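Local atomic coordinates of tRNA uridine(34) acetyltransferase (Methanocaldococcus infernus, PDB entry 6IA8), a protein that catalyses tRNA wobble uridine modification, using acetyl-CoA and radical S-adenosyl-L-methionine chemistry to form 5-carboxymethyluridine at position 34. Residues 117-122 with 163-168; 150-155 with 206-211; 258-263 with 296-301; 270-275 with 319-324. All coordinates share one frame; numbering follows the deposited sequence.

Contact 1 of 4, residues 117-122 with 163-168; sequences QTRARI and MNERES
Just beyond E165, which meets R119 across the contact, the carbonyl O of E167 is held by two nitrogens of one guanidinium. R166 NE reaches E167 O at 2.9 Å, and R166 NH2 reaches the same oxygen at 3.2 Å. The grip is side-on, through NE and one NH nitrogen, and the oxygen lies near the guanidinium plane. S168 N bonds to E167 OE1 at 2.9 Å, using the anti lone pair of the carboxylate. These bonds probably help to hold the chain that leaves helix 149-164, where E165 turns out with positive phi. K157, within that helix, adds a salt bridge to E167.

Across the segments the buried part is apolar. M163 CG lies 4.0 Å from T118 CG2 and 4.1 Å from I122 CD1, two methyls one helical turn apart. T118 has OG1 beside the backbone N (chi1 -59°) and CG2 anti to it, which sends the methyl to M163 while OG1 bonds back to P114 O. I135 of strand 134-140 packs on both I122 and M163. On the solvent side, E165 CG sits 4.1 Å from R119 NH1, at the guanidinium edge. R119 NH1 and E165 OE1 are 4.6 Å apart, beyond a salt bridge, and the two charged planes stand 81° apart. Any attraction there is probably modest. Helices 114-127 and 149-164 pack side by side on a parallel beta sheet, as in the beta-alpha barrel of radical SAM enzymes.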
loop_
_atom_site.group_PDB
_atom_site.type_symbol
_atom_site.label_atom_id
_atom_site.label_comp_id
_atom_site.label_asym_id
_atom_site.label_seq_id
_atom_site.Cartn_x
_atom_site.Cartn_y
_atom_site.Cartn_z
ATOM N N GLN A 117 10.378 18.966 -4.714
ATOM C CA GLN A 117 9.365 18.386 -3.837
ATOM C C GLN A 117 9.982 17.346 -2.903
ATOM O O GLN A 117 9.729 17.334 -1.693
ATOM C CB GLN A 117 8.258 17.751 -4.675
ATOM C CG GLN A 117 7.303 18.742 -5.341
ATOM C CD GLN A 117 6.236 18.038 -6.124
ATOM O OE1 GLN A 117 5.171 17.708 -5.590
ATOM N NE2 GLN A 117 6.516 17.779 -7.393
ATOM N N THR A 118 10.787 16.454 -3.457
ATOM C CA THR A 118 11.384 15.416 -2.635
ATOM C C THR A 118 12.329 16.021 -1.598
ATOM O O THR A 118 12.252 15.716 -0.403
ATOM C CB THR A 118 12.112 14.435 -3.545
ATOM O OG1 THR A 118 11.191 13.851 -4.488
ATOM C CG2 THR A 118 12.768 13.312 -2.707
ATOM N N ARG A 119 13.229 16.893 -2.037
ATOM C CA ARG A 119 14.155 17.533 -1.105
ATOM C C ARG A 119 13.408 18.278 0.001
ATOM O O ARG A 119 13.746 18.157 1.190
ATOM C CB ARG A 119 15.081 18.478 -1.881
ATOM C CG ARG A 119 15.896 19.411 -1.025
ATOM C CD ARG A 119 17.213 18.818 -0.590
ATOM N NE ARG A 119 18.004 19.748 0.225
ATOM C CZ ARG A 119 19.116 19.403 0.868
ATOM N NH1 ARG A 119 19.581 18.163 0.773
ATOM N NH2 ARG A 119 19.763 20.295 1.600
ATOM N N ALA A 120 12.400 19.072 -0.370
ATOM C CA ALA A 120 11.721 19.901 0.624
ATOM C C ALA A 120 11.047 19.046 1.701
ATOM O O ALA A 120 11.039 19.404 2.888
ATOM C CB ALA A 120 10.703 20.819 -0.066
ATOM N N ARG A 121 10.463 17.919 1.302
ATOM C CA ARG A 121 9.809 17.043 2.265
ATOM C C ARG A 121 10.833 16.410 3.205
ATOM O O ARG A 121 10.592 16.289 4.411
ATOM C CB ARG A 121 9.008 15.969 1.519
ATOM C CG ARG A 121 8.173 15.074 2.426
ATOM C CD ARG A 121 7.127 15.842 3.216
ATOM N NE ARG A 121 6.575 15.038 4.305
ATOM C CZ ARG A 121 5.877 15.537 5.319
ATOM N NH1 ARG A 121 5.636 16.836 5.383
ATOM N NH2 ARG A 121 5.424 14.738 6.271
ATOM N N ILE A 122 11.983 16.000 2.670
ATOM C CA ILE A 122 13.014 15.387 3.502
ATOM C C ILE A 122 13.531 16.388 4.526
ATOM O O ILE A 122 13.644 16.080 5.719
ATOM C CB ILE A 122 14.146 14.835 2.620
ATOM C CG1 ILE A 122 13.649 13.579 1.869
ATOM C CG2 ILE A 122 15.362 14.481 3.466
ATOM C CD1 ILE A 122 14.571 13.159 0.713
ATOM N N MET A 163 17.156 12.332 -3.084
ATOM C CA MET A 163 17.506 11.439 -1.989
ATOM C C MET A 163 18.998 11.190 -1.964
ATOM O O MET A 163 19.591 11.108 -0.883
ATOM C CB MET A 163 16.765 10.105 -2.109
ATOM C CG MET A 163 15.247 10.233 -2.094
ATOM S SD MET A 163 14.520 8.582 -2.262
ATOM C CE MET A 163 13.057 8.980 -3.217
ATOM N N ASN A 164 19.607 11.005 -3.148
ATOM C CA ASN A 164 21.039 10.722 -3.239
ATOM C C ASN A 164 21.885 11.948 -2.918
ATOM O O ASN A 164 23.063 11.811 -2.567
ATOM C CB ASN A 164 21.422 10.224 -4.641
ATOM C CG ASN A 164 20.720 8.928 -5.026
ATOM O OD1 ASN A 164 20.276 8.171 -4.171
ATOM N ND2 ASN A 164 20.626 8.667 -6.321
ATOM N N GLU A 165 21.316 13.137 -3.064
ATOM C CA GLU A 165 22.050 14.390 -2.899
ATOM C C GLU A 165 23.187 14.511 -3.910
ATOM O O GLU A 165 24.283 14.993 -3.597
ATOM C CB GLU A 165 22.571 14.548 -1.473
ATOM C CG GLU A 165 21.470 14.714 -0.427
ATOM C CD GLU A 165 21.998 14.594 0.992
ATOM O OE1 GLU A 165 21.278 14.058 1.854
ATOM O OE2 GLU A 165 23.143 15.020 1.238
ATOM N N ARG A 166 22.910 14.109 -5.147
ATOM C CA ARG A 166 23.849 14.333 -6.241
ATOM C C ARG A 166 23.148 14.079 -7.573
ATOM O O ARG A 166 22.162 13.341 -7.650
ATOM C CB ARG A 166 25.090 13.438 -6.110
ATOM C CG ARG A 166 24.769 11.964 -6.061
ATOM C CD ARG A 166 25.974 11.134 -6.561
ATOM N NE ARG A 166 26.143 11.233 -8.009
ATOM C CZ ARG A 166 27.032 10.541 -8.714
ATOM N NH1 ARG A 166 27.847 9.690 -8.098
ATOM N NH2 ARG A 166 27.103 10.701 -10.033
ATOM N N GLU A 167 23.682 14.694 -8.620
ATOM C CA GLU A 167 23.173 14.513 -9.966
ATOM C C GLU A 167 23.520 13.115 -10.464
ATOM O O GLU A 167 24.449 12.469 -9.986
ATOM C CB GLU A 167 23.762 15.588 -10.887
ATOM C CG GLU A 167 23.280 15.533 -12.318
ATOM C CD GLU A 167 21.774 15.732 -12.453
ATOM O OE1 GLU A 167 21.023 14.882 -11.957
ATOM O OE2 GLU A 167 21.353 16.738 -13.065
ATOM N N SER A 168 22.745 12.645 -11.430
ATOM C CA SER A 168 23.020 11.388 -12.095
ATOM C C SER A 168 22.802 11.557 -13.589
ATOM O O SER A 168 22.104 12.466 -14.045
ATOM C CB SER A 168 22.123 10.269 -11.563
ATOM O OG SER A 168 20.724 10.563 -11.773
#

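Contact 2 of 4, residues 150-155 with 206-211; sequences EYQDWF and LKLGAT. With SO4 (sulfate ion), chain F.
K207 NZ forms a salt bridge with D153, 2.9 Å from D153 OD2 on its syn lone pair. A weak second bond joins K207 NZ to D153 OD1 at 3.3 Å. The lysine chain bends at chi3 (83°), which brings its ammonium across the end of the carboxylate. L208 packs against the same helix. Its CD2 lies 3.4 Å from D153 OD1, and its CD1 lies 3.7 Å from Q152 OE1.

Q204, one turn before L208, forms the next shell. Its NE2 donates to D153 OD1 and its OE1 accepts from K207 NZ, so one amide braces both charges. Q152 NE2 is tied to R147 O. After L208, G209 closes helix 199-208 with a Schellman motif. On another side of helix 149-164, W154 NE1 donates to O4 of a sulfate at 3.0 Å, and K157 also binds this ion, which probably comes from the crystallisation liquor. Putting an alanine at D153 would probably leave K207 without its charged partner and strip Q204 NE2 of an acceptor. The polar bonds sit toward solvent and L208 packs on the buried side, so this helix-helix joint is probably part electrostatic and part apolar.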
loop_
_atom_site.group_PDB
_atom_site.type_symbol
_atom_site.label_atom_id
_atom_site.label_comp_id
_atom_site.label_asym_id
_atom_site.label_seq_id
_atom_site.Cartn_x
_atom_site.Cartn_y
_atom_site.Cartn_z
ATOM N N GLU A 150 9.546 9.132 -21.270
ATOM C CA GLU A 150 10.601 10.109 -21.037
ATOM C C GLU A 150 10.342 10.888 -19.763
ATOM O O GLU A 150 11.250 11.076 -18.949
ATOM C CB GLU A 150 10.709 11.071 -22.220
ATOM C CG GLU A 150 11.633 12.257 -21.992
ATOM C CD GLU A 150 11.654 13.215 -23.174
ATOM O OE1 GLU A 150 10.722 13.160 -24.001
ATOM O OE2 GLU A 150 12.606 14.016 -23.279
ATOM N N TYR A 151 9.094 11.339 -19.569
ATOM C CA TYR A 151 8.746 12.097 -18.371
ATOM C C TYR A 151 8.788 11.227 -17.124
ATOM O O TYR A 151 9.285 11.668 -16.081
ATOM C CB TYR A 151 7.368 12.734 -18.528
ATOM C CG TYR A 151 6.909 13.475 -17.294
ATOM C CD1 TYR A 151 7.255 14.800 -17.085
ATOM C CD2 TYR A 151 6.122 12.846 -16.334
ATOM C CE1 TYR A 151 6.832 15.473 -15.958
ATOM C CE2 TYR A 151 5.692 13.525 -15.202
ATOM C CZ TYR A 151 6.049 14.828 -15.018
ATOM O OH TYR A 151 5.641 15.512 -13.889
ATOM N N GLN A 152 8.261 10.002 -17.199
ATOM C CA GLN A 152 8.271 9.124 -16.032
ATOM C C GLN A 152 9.693 8.841 -15.561
ATOM O O GLN A 152 9.986 8.888 -14.357
ATOM C CB GLN A 152 7.580 7.797 -16.347
ATOM C CG GLN A 152 6.151 7.878 -16.860
ATOM C CD GLN A 152 5.544 6.500 -17.036
ATOM O OE1 GLN A 152 5.725 5.630 -16.195
ATOM N NE2 GLN A 152 4.840 6.287 -18.140
ATOM N N ASP A 153 10.568 8.455 -16.492
ATOM C CA ASP A 153 11.943 8.130 -16.129
ATOM C C ASP A 153 12.615 9.334 -15.491
ATOM O O ASP A 153 13.267 9.219 -14.448
ATOM C CB ASP A 153 12.726 7.663 -17.358
ATOM C CG ASP A 153 12.271 6.318 -17.862
ATOM O OD1 ASP A 153 11.404 5.688 -17.206
ATOM O OD2 ASP A 153 12.793 5.889 -18.905
ATOM N N TRP A 154 12.437 10.509 -16.097
ATOM C CA TRP A 154 13.059 11.722 -15.576
ATOM C C TRP A 154 12.514 12.059 -14.196
ATOM O O TRP A 154 13.279 12.376 -13.281
ATOM C CB TRP A 154 12.834 12.876 -16.564
ATOM C CG TRP A 154 13.205 14.227 -16.029
ATOM C CD1 TRP A 154 14.448 14.800 -16.027
ATOM C CD2 TRP A 154 12.317 15.178 -15.416
ATOM N NE1 TRP A 154 14.387 16.055 -15.443
ATOM C CE2 TRP A 154 13.093 16.310 -15.067
ATOM C CE3 TRP A 154 10.940 15.184 -15.142
ATOM C CZ2 TRP A 154 12.543 17.425 -14.445
ATOM C CZ3 TRP A 154 10.394 16.295 -14.533
ATOM C CH2 TRP A 154 11.201 17.400 -14.179
ATOM N N PHE A 155 11.195 11.955 -14.014
ATOM C CA PHE A 155 10.595 12.351 -12.742
ATOM C C PHE A 155 11.118 11.489 -11.601
ATOM O O PHE A 155 11.492 11.993 -10.529
ATOM C CB PHE A 155 9.076 12.248 -12.839
ATOM C CG PHE A 155 8.357 12.894 -11.700
ATOM C CD1 PHE A 155 8.167 12.217 -10.515
ATOM C CD2 PHE A 155 7.876 14.188 -11.815
ATOM C CE1 PHE A 155 7.495 12.817 -9.463
ATOM C CE2 PHE A 155 7.206 14.796 -10.775
ATOM C CZ PHE A 155 7.005 14.129 -9.599
ATOM N N LEU A 206 7.797 -1.477 -13.109
ATOM C CA LEU A 206 8.904 -2.270 -12.584
ATOM C C LEU A 206 10.257 -1.648 -12.936
ATOM O O LEU A 206 11.179 -1.649 -12.117
ATOM C CB LEU A 206 8.821 -3.698 -13.123
ATOM C CG LEU A 206 7.664 -4.539 -12.582
ATOM C CD1 LEU A 206 7.428 -5.777 -13.430
ATOM C CD2 LEU A 206 7.986 -4.896 -11.154
ATOM N N LYS A 207 10.407 -1.135 -14.160
ATOM C CA LYS A 207 11.654 -0.465 -14.526
ATOM C C LYS A 207 11.949 0.698 -13.588
ATOM O O LYS A 207 13.107 0.955 -13.241
ATOM C CB LYS A 207 11.580 0.027 -15.974
ATOM C CG LYS A 207 12.940 0.434 -16.569
ATOM C CD LYS A 207 12.784 1.047 -17.967
ATOM C CE LYS A 207 12.425 2.524 -17.893
ATOM N NZ LYS A 207 12.011 3.087 -19.197
ATOM N N LEU A 208 10.914 1.429 -13.188
ATOM C CA LEU A 208 11.098 2.571 -12.304
ATOM C C LEU A 208 11.478 2.162 -10.885
ATOM O O LEU A 208 11.925 3.011 -10.112
ATOM C CB LEU A 208 9.814 3.388 -12.255
ATOM C CG LEU A 208 9.324 4.018 -13.546
ATOM C CD1 LEU A 208 7.957 4.634 -13.394
ATOM C CD2 LEU A 208 10.322 5.060 -14.052
ATOM N N GLY A 209 11.268 0.906 -10.505
ATOM C CA GLY A 209 11.493 0.470 -9.142
ATOM C C GLY A 209 10.252 0.406 -8.281
ATOM O O GLY A 209 10.371 0.371 -7.047
ATOM N N ALA A 210 9.071 0.401 -8.886
ATOM C CA ALA A 210 7.835 0.373 -8.110
ATOM C C ALA A 210 7.733 -0.912 -7.313
ATOM O O ALA A 210 8.136 -1.977 -7.777
ATOM C CB ALA A 210 6.610 0.504 -9.026
ATOM N N THR A 211 7.161 -0.810 -6.116
ATOM C CA THR A 211 6.854 -1.956 -5.291
ATOM C C THR A 211 5.384 -2.051 -4.966
ATOM O O THR A 211 4.953 -3.117 -4.511
ATOM C CB THR A 211 7.646 -1.889 -3.974
ATOM O OG1 THR A 211 7.401 -0.631 -3.324
ATOM C CG2 THR A 211 9.173 -2.001 -4.271
HETATM S S SO4 F . 18.455 16.654 -15.288
HETATM O O1 SO4 F . 18.385 15.266 -15.746
HETATM O O2 SO4 F . 18.856 16.678 -13.883
HETATM O O3 SO4 F . 19.435 17.377 -16.090
HETATM O O4 SO4 F . 17.151 17.312 -15.421
#

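Contact 3 of 4, residues 258-263 with 296-301; sequences GMPGSS and TELYEM
Apolar packing makes the whole direct contact, and P260 is its centre on one side. P260 CG lies 3.6 Å from L298 CD2, and P260 CD is equally near that methyl. M301 CE comes to 3.4 Å from P260 CB, tighter than a usual carbon-carbon contact. The methionine chain bends at chi3 (69°), which turns its terminal methyl onto the pyrrolidine ring. L298 and M301 lie nearly one turn apart on helix 297-303 and so present their ends to the same ring. C228 and F307 also pack on P260.

Segment 258-263 is a beta-alpha loop of the radical SAM core, running from strand 250-255 to helix 264-276. It contains a type II beta turn from M259 to S262, with P260 and G261 at its two central positions. At the backbone angles of G261 (phi 90°) a side chain would be jammed against the carbonyl O of P260, which calls for glycine.

Hydrogen bonds hold each segment in shape. S262 N closes the turn on M259 O at 3.0 Å. D267 receives G258 N on OD2 and pairs with S262 OG through OD1. S263 is an N-cap whose OG accepts from M266 N. T296 is the N-cap of helix 297-303: Y299 N reaches T296 OG1 at 3.2 Å, and that hydroxyl donates to I293 O.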
loop_
_atom_site.group_PDB
_atom_site.type_symbol
_atom_site.label_atom_id
_atom_site.label_comp_id
_atom_site.label_asym_id
_atom_site.label_seq_id
_atom_site.Cartn_x
_atom_site.Cartn_y
_atom_site.Cartn_z
ATOM N N GLY A 258 -20.498 5.447 -0.432
ATOM C CA GLY A 258 -21.473 6.522 -0.549
ATOM C C GLY A 258 -21.460 7.263 -1.872
ATOM O O GLY A 258 -21.854 8.445 -1.937
ATOM N N MET A 259 -21.035 6.598 -2.943
ATOM C CA MET A 259 -21.101 7.190 -4.266
ATOM C C MET A 259 -22.546 7.252 -4.757
ATOM O O MET A 259 -23.412 6.534 -4.258
ATOM C CB MET A 259 -20.267 6.383 -5.257
ATOM C CG MET A 259 -18.767 6.516 -5.025
ATOM S SD MET A 259 -17.837 5.427 -6.066
ATOM C CE MET A 259 -17.965 6.215 -7.680
ATOM N N PRO A 260 -22.825 8.100 -5.748
ATOM C CA PRO A 260 -24.183 8.148 -6.313
ATOM C C PRO A 260 -24.623 6.769 -6.767
ATOM O O PRO A 260 -23.860 6.024 -7.384
ATOM C CB PRO A 260 -24.044 9.114 -7.497
ATOM C CG PRO A 260 -22.907 10.016 -7.118
ATOM C CD PRO A 260 -21.951 9.159 -6.289
ATOM N N GLY A 261 -25.861 6.424 -6.442
ATOM C CA GLY A 261 -26.403 5.142 -6.823
ATOM C C GLY A 261 -26.181 4.035 -5.823
ATOM O O GLY A 261 -26.804 2.966 -5.948
ATOM N N SER A 262 -25.349 4.261 -4.818
ATOM C CA SER A 262 -25.041 3.225 -3.855
ATOM C C SER A 262 -25.940 3.360 -2.626
ATOM O O SER A 262 -26.854 4.184 -2.565
ATOM C CB SER A 262 -23.563 3.287 -3.470
ATOM O OG SER A 262 -23.119 2.041 -2.934
ATOM N N SER A 263 -25.677 2.530 -1.629
ATOM C CA SER A 263 -26.437 2.530 -0.388
ATOM C C SER A 263 -25.557 1.929 0.694
ATOM O O SER A 263 -24.487 1.380 0.414
ATOM C CB SER A 263 -27.732 1.737 -0.523
ATOM O OG SER A 263 -27.440 0.343 -0.629
ATOM N N THR A 296 -16.407 19.423 -9.944
ATOM C CA THR A 296 -16.348 18.019 -10.318
ATOM C C THR A 296 -17.685 17.564 -10.893
ATOM O O THR A 296 -18.709 18.239 -10.780
ATOM C CB THR A 296 -15.980 17.142 -9.113
ATOM O OG1 THR A 296 -16.943 17.332 -8.071
ATOM C CG2 THR A 296 -14.599 17.493 -8.589
ATOM N N GLU A 297 -17.663 16.391 -11.528
ATOM C CA GLU A 297 -18.904 15.779 -11.981
ATOM C C GLU A 297 -19.820 15.499 -10.800
ATOM O O GLU A 297 -21.031 15.710 -10.883
ATOM C CB GLU A 297 -18.607 14.494 -12.755
ATOM C CG GLU A 297 -19.840 13.681 -13.133
ATOM C CD GLU A 297 -20.784 14.418 -14.068
ATOM O OE1 GLU A 297 -20.355 15.398 -14.707
ATOM O OE2 GLU A 297 -21.962 14.019 -14.159
ATOM N N LEU A 298 -19.262 15.019 -9.689
ATOM C CA LEU A 298 -20.072 14.804 -8.495
ATOM C C LEU A 298 -20.752 16.085 -8.045
ATOM O O LEU A 298 -21.895 16.048 -7.562
ATOM C CB LEU A 298 -19.200 14.245 -7.379
ATOM C CG LEU A 298 -18.699 12.822 -7.600
ATOM C CD1 LEU A 298 -17.659 12.454 -6.549
ATOM C CD2 LEU A 298 -19.856 11.844 -7.579
ATOM N N TYR A 299 -20.095 17.236 -8.240
ATOM C CA TYR A 299 -20.746 18.493 -7.900
ATOM C C TYR A 299 -21.942 18.747 -8.811
ATOM O O TYR A 299 -22.991 19.230 -8.358
ATOM C CB TYR A 299 -19.764 19.658 -7.989
ATOM C CG TYR A 299 -20.437 20.983 -7.761
ATOM C CD1 TYR A 299 -20.825 21.369 -6.491
ATOM C CD2 TYR A 299 -20.704 21.838 -8.812
ATOM C CE1 TYR A 299 -21.438 22.578 -6.269
ATOM C CE2 TYR A 299 -21.308 23.072 -8.604
ATOM C CZ TYR A 299 -21.683 23.432 -7.333
ATOM O OH TYR A 299 -22.301 24.636 -7.110
ATOM N N GLU A 300 -21.784 18.486 -10.111
ATOM C CA GLU A 300 -22.900 18.670 -11.035
ATOM C C GLU A 300 -24.076 17.777 -10.644
ATOM O O GLU A 300 -25.222 18.233 -10.565
ATOM C CB GLU A 300 -22.451 18.383 -12.468
ATOM C CG GLU A 300 -21.545 19.448 -13.069
ATOM C CD GLU A 300 -22.200 20.824 -13.105
ATOM O OE1 GLU A 300 -21.981 21.620 -12.169
ATOM O OE2 GLU A 300 -22.948 21.108 -14.064
ATOM N N MET A 301 -23.800 16.501 -10.352
ATOM C CA MET A 301 -24.846 15.583 -9.910
ATOM C C MET A 301 -25.521 16.103 -8.651
ATOM O O MET A 301 -26.753 16.111 -8.551
ATOM C CB MET A 301 -24.246 14.191 -9.672
ATOM C CG MET A 301 -23.554 13.624 -10.907
ATOM S SD MET A 301 -22.719 12.054 -10.612
ATOM C CE MET A 301 -24.136 10.982 -10.350
#

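Contact 4 of 4, residues 270-275 with 319-324; sequences MFKEIF and ISYAKS
F271 sets CG anti to its carbonyl carbon (chi1 -74°), and this swings the phenyl ring up to A322 on the other helix. Y321 takes the other course, with CG anti to the backbone N (chi1 175°), and its ring reaches over toward K272. The A322 methyl then stands over one face of the F271 ring. A322 CB is 3.7 Å from the ring centroid and 17° off the normal, a CH-pi contact offset toward the rim. Its nearest ring atom is F271 CG, at 3.6 Å.

The backbones come close here, with 5.8 Å between F271 CA and A322 CA. The short side chain of A322 probably allows this. The two helix segments run nearly parallel, with their axes 9.6 Å apart at closest approach. Y321 OH lies 3.9 Å from K272 CB and touches CD of the same lysine, whose extended chain leads its ammonium away. S324 OG donates to Y321 O at 2.7 Å within its own helix.

L255 and I287, from two strands of the parallel sheet, also pack on F271. A serine in place of F271 would probably open a gap against A322, L255 and I287 and lose the aromatic face under the methyl. No hydrogen bond or salt bridge links the two segments, so their contact probably rests on dispersion and on the exclusion of water.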
loop_
_atom_site.group_PDB
_atom_site.type_symbol
_atom_site.label_atom_id
_atom_site.label_comp_id
_atom_site.label_asym_id
_atom_site.label_seq_id
_atom_site.Cartn_x
_atom_site.Cartn_y
_atom_site.Cartn_z
ATOM N N MET A 270 -20.076 -4.593 -0.935
ATOM C CA MET A 270 -18.842 -4.391 -1.683
ATOM C C MET A 270 -17.620 -4.801 -0.852
ATOM O O MET A 270 -16.687 -5.459 -1.344
ATOM C CB MET A 270 -18.730 -2.924 -2.115
ATOM C CG MET A 270 -17.323 -2.544 -2.549
ATOM S SD MET A 270 -17.229 -0.948 -3.437
ATOM C CE MET A 270 -17.507 0.235 -2.146
ATOM N N PHE A 271 -17.556 -4.333 0.394
ATOM C CA PHE A 271 -16.402 -4.700 1.210
ATOM C C PHE A 271 -16.328 -6.203 1.452
ATOM O O PHE A 271 -15.227 -6.790 1.449
ATOM C CB PHE A 271 -16.421 -3.911 2.513
ATOM C CG PHE A 271 -16.020 -2.458 2.306
ATOM C CD1 PHE A 271 -14.700 -2.112 2.072
ATOM C CD2 PHE A 271 -16.976 -1.462 2.331
ATOM C CE1 PHE A 271 -14.346 -0.790 1.856
ATOM C CE2 PHE A 271 -16.640 -0.134 2.098
ATOM C CZ PHE A 271 -15.327 0.207 1.873
ATOM N N LYS A 272 -17.470 -6.839 1.718
ATOM C CA LYS A 272 -17.452 -8.286 1.898
ATOM C C LYS A 272 -16.909 -8.958 0.638
ATOM O O LYS A 272 -16.066 -9.871 0.701
ATOM C CB LYS A 272 -18.857 -8.796 2.252
ATOM C CG LYS A 272 -18.948 -10.287 2.441
ATOM C CD LYS A 272 -20.317 -10.698 2.988
ATOM C CE LYS A 272 -20.477 -12.221 3.038
ATOM N NZ LYS A 272 -21.815 -12.624 3.551
ATOM N N GLU A 273 -17.368 -8.489 -0.524
ATOM C CA GLU A 273 -16.986 -9.117 -1.773
ATOM C C GLU A 273 -15.504 -8.939 -2.038
ATOM O O GLU A 273 -14.852 -9.872 -2.505
ATOM C CB GLU A 273 -17.809 -8.558 -2.929
ATOM C CG GLU A 273 -17.633 -9.320 -4.217
ATOM C CD GLU A 273 -18.598 -8.866 -5.294
ATOM O OE1 GLU A 273 -19.641 -8.262 -4.939
ATOM O OE2 GLU A 273 -18.296 -9.101 -6.478
ATOM N N ILE A 274 -14.949 -7.759 -1.733
ATOM C CA ILE A 274 -13.544 -7.474 -2.009
ATOM C C ILE A 274 -12.622 -8.388 -1.214
ATOM O O ILE A 274 -11.479 -8.647 -1.637
ATOM C CB ILE A 274 -13.269 -5.980 -1.716
ATOM C CG1 ILE A 274 -13.833 -5.133 -2.885
ATOM C CG2 ILE A 274 -11.818 -5.727 -1.505
ATOM C CD1 ILE A 274 -13.890 -3.647 -2.611
ATOM N N PHE A 275 -13.084 -8.880 -0.061
ATOM C CA PHE A 275 -12.245 -9.725 0.790
ATOM C C PHE A 275 -12.565 -11.216 0.704
ATOM O O PHE A 275 -11.888 -12.025 1.381
ATOM C CB PHE A 275 -12.355 -9.270 2.249
ATOM C CG PHE A 275 -11.946 -7.831 2.460
ATOM C CD1 PHE A 275 -10.800 -7.339 1.860
ATOM C CD2 PHE A 275 -12.731 -6.976 3.217
ATOM C CE1 PHE A 275 -10.443 -5.996 2.014
ATOM C CE2 PHE A 275 -12.359 -5.669 3.404
ATOM C CZ PHE A 275 -11.228 -5.183 2.795
ATOM N N ILE A 319 -17.815 2.162 7.388
ATOM C CA ILE A 319 -16.391 1.916 7.586
ATOM C C ILE A 319 -16.184 0.992 8.775
ATOM O O ILE A 319 -15.281 0.144 8.777
ATOM C CB ILE A 319 -15.629 3.245 7.745
ATOM C CG1 ILE A 319 -15.685 4.045 6.423
ATOM C CG2 ILE A 319 -14.182 2.974 8.123
ATOM C CD1 ILE A 319 -15.139 5.456 6.544
ATOM N N SER A 320 -17.023 1.131 9.801
ATOM C CA SER A 320 -16.929 0.233 10.954
ATOM C C SER A 320 -17.213 -1.213 10.555
ATOM O O SER A 320 -16.484 -2.145 10.940
ATOM C CB SER A 320 -17.902 0.690 12.037
ATOM O OG SER A 320 -17.463 1.904 12.638
ATOM N N TYR A 321 -18.238 -1.418 9.731
ATOM C CA TYR A 321 -18.472 -2.746 9.180
ATOM C C TYR A 321 -17.249 -3.237 8.418
ATOM O O TYR A 321 -16.776 -4.360 8.628
ATOM C CB TYR A 321 -19.705 -2.741 8.264
ATOM C CG TYR A 321 -19.903 -4.074 7.582
ATOM C CD1 TYR A 321 -20.475 -5.149 8.263
ATOM C CD2 TYR A 321 -19.441 -4.284 6.292
ATOM C CE1 TYR A 321 -20.624 -6.386 7.656
ATOM C CE2 TYR A 321 -19.574 -5.512 5.684
ATOM C CZ TYR A 321 -20.161 -6.557 6.362
ATOM O OH TYR A 321 -20.268 -7.773 5.729
ATOM N N ALA A 322 -16.753 -2.430 7.483
ATOM C CA ALA A 322 -15.623 -2.855 6.672
ATOM C C ALA A 322 -14.450 -3.287 7.540
ATOM O O ALA A 322 -13.856 -4.343 7.300
ATOM C CB ALA A 322 -15.192 -1.740 5.723
ATOM N N LYS A 323 -14.099 -2.486 8.557
ATOM C CA LYS A 323 -12.989 -2.883 9.418
ATOM C C LYS A 323 -13.293 -4.151 10.205
ATOM O O LYS A 323 -12.379 -4.924 10.513
ATOM C CB LYS A 323 -12.644 -1.746 10.367
ATOM C CG LYS A 323 -11.954 -0.556 9.649
ATOM C CD LYS A 323 -11.427 0.456 10.675
ATOM C CE LYS A 323 -9.931 0.692 10.459
ATOM N NZ LYS A 323 -9.362 1.700 11.393
ATOM N N SER A 324 -14.546 -4.350 10.609
ATOM C CA SER A 324 -14.871 -5.521 11.414
ATOM C C SER A 324 -14.721 -6.816 10.619
ATOM O O SER A 324 -14.581 -7.887 11.219
ATOM C CB SER A 324 -16.308 -5.426 11.949
ATOM O OG SER A 324 -17.224 -5.696 10.909
#

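All four contacts lie within the radical SAM core range. Contacts 1 and 2 share helix 149-164, with centres 16 Å apart, and touch where Q117 NE2 meets F155 CZ at 4.3 Å. Contacts 3 and 4 have centres 20 Å apart and nearest atoms about 6 Å apart. Helix 264-276 of contact 4 follows the loop of contact 3. Contacts 2 and 4 lie on opposite sides of the chain centre, their centres 33 Å apart. Contact 1 is nearest a likely functional site: the side chain of M163 is about 9 Å from that of K134, which probably binds acetyl-CoA. The probable cluster ligands C74, C79 and C82 fall in the unmodelled residues 72-106.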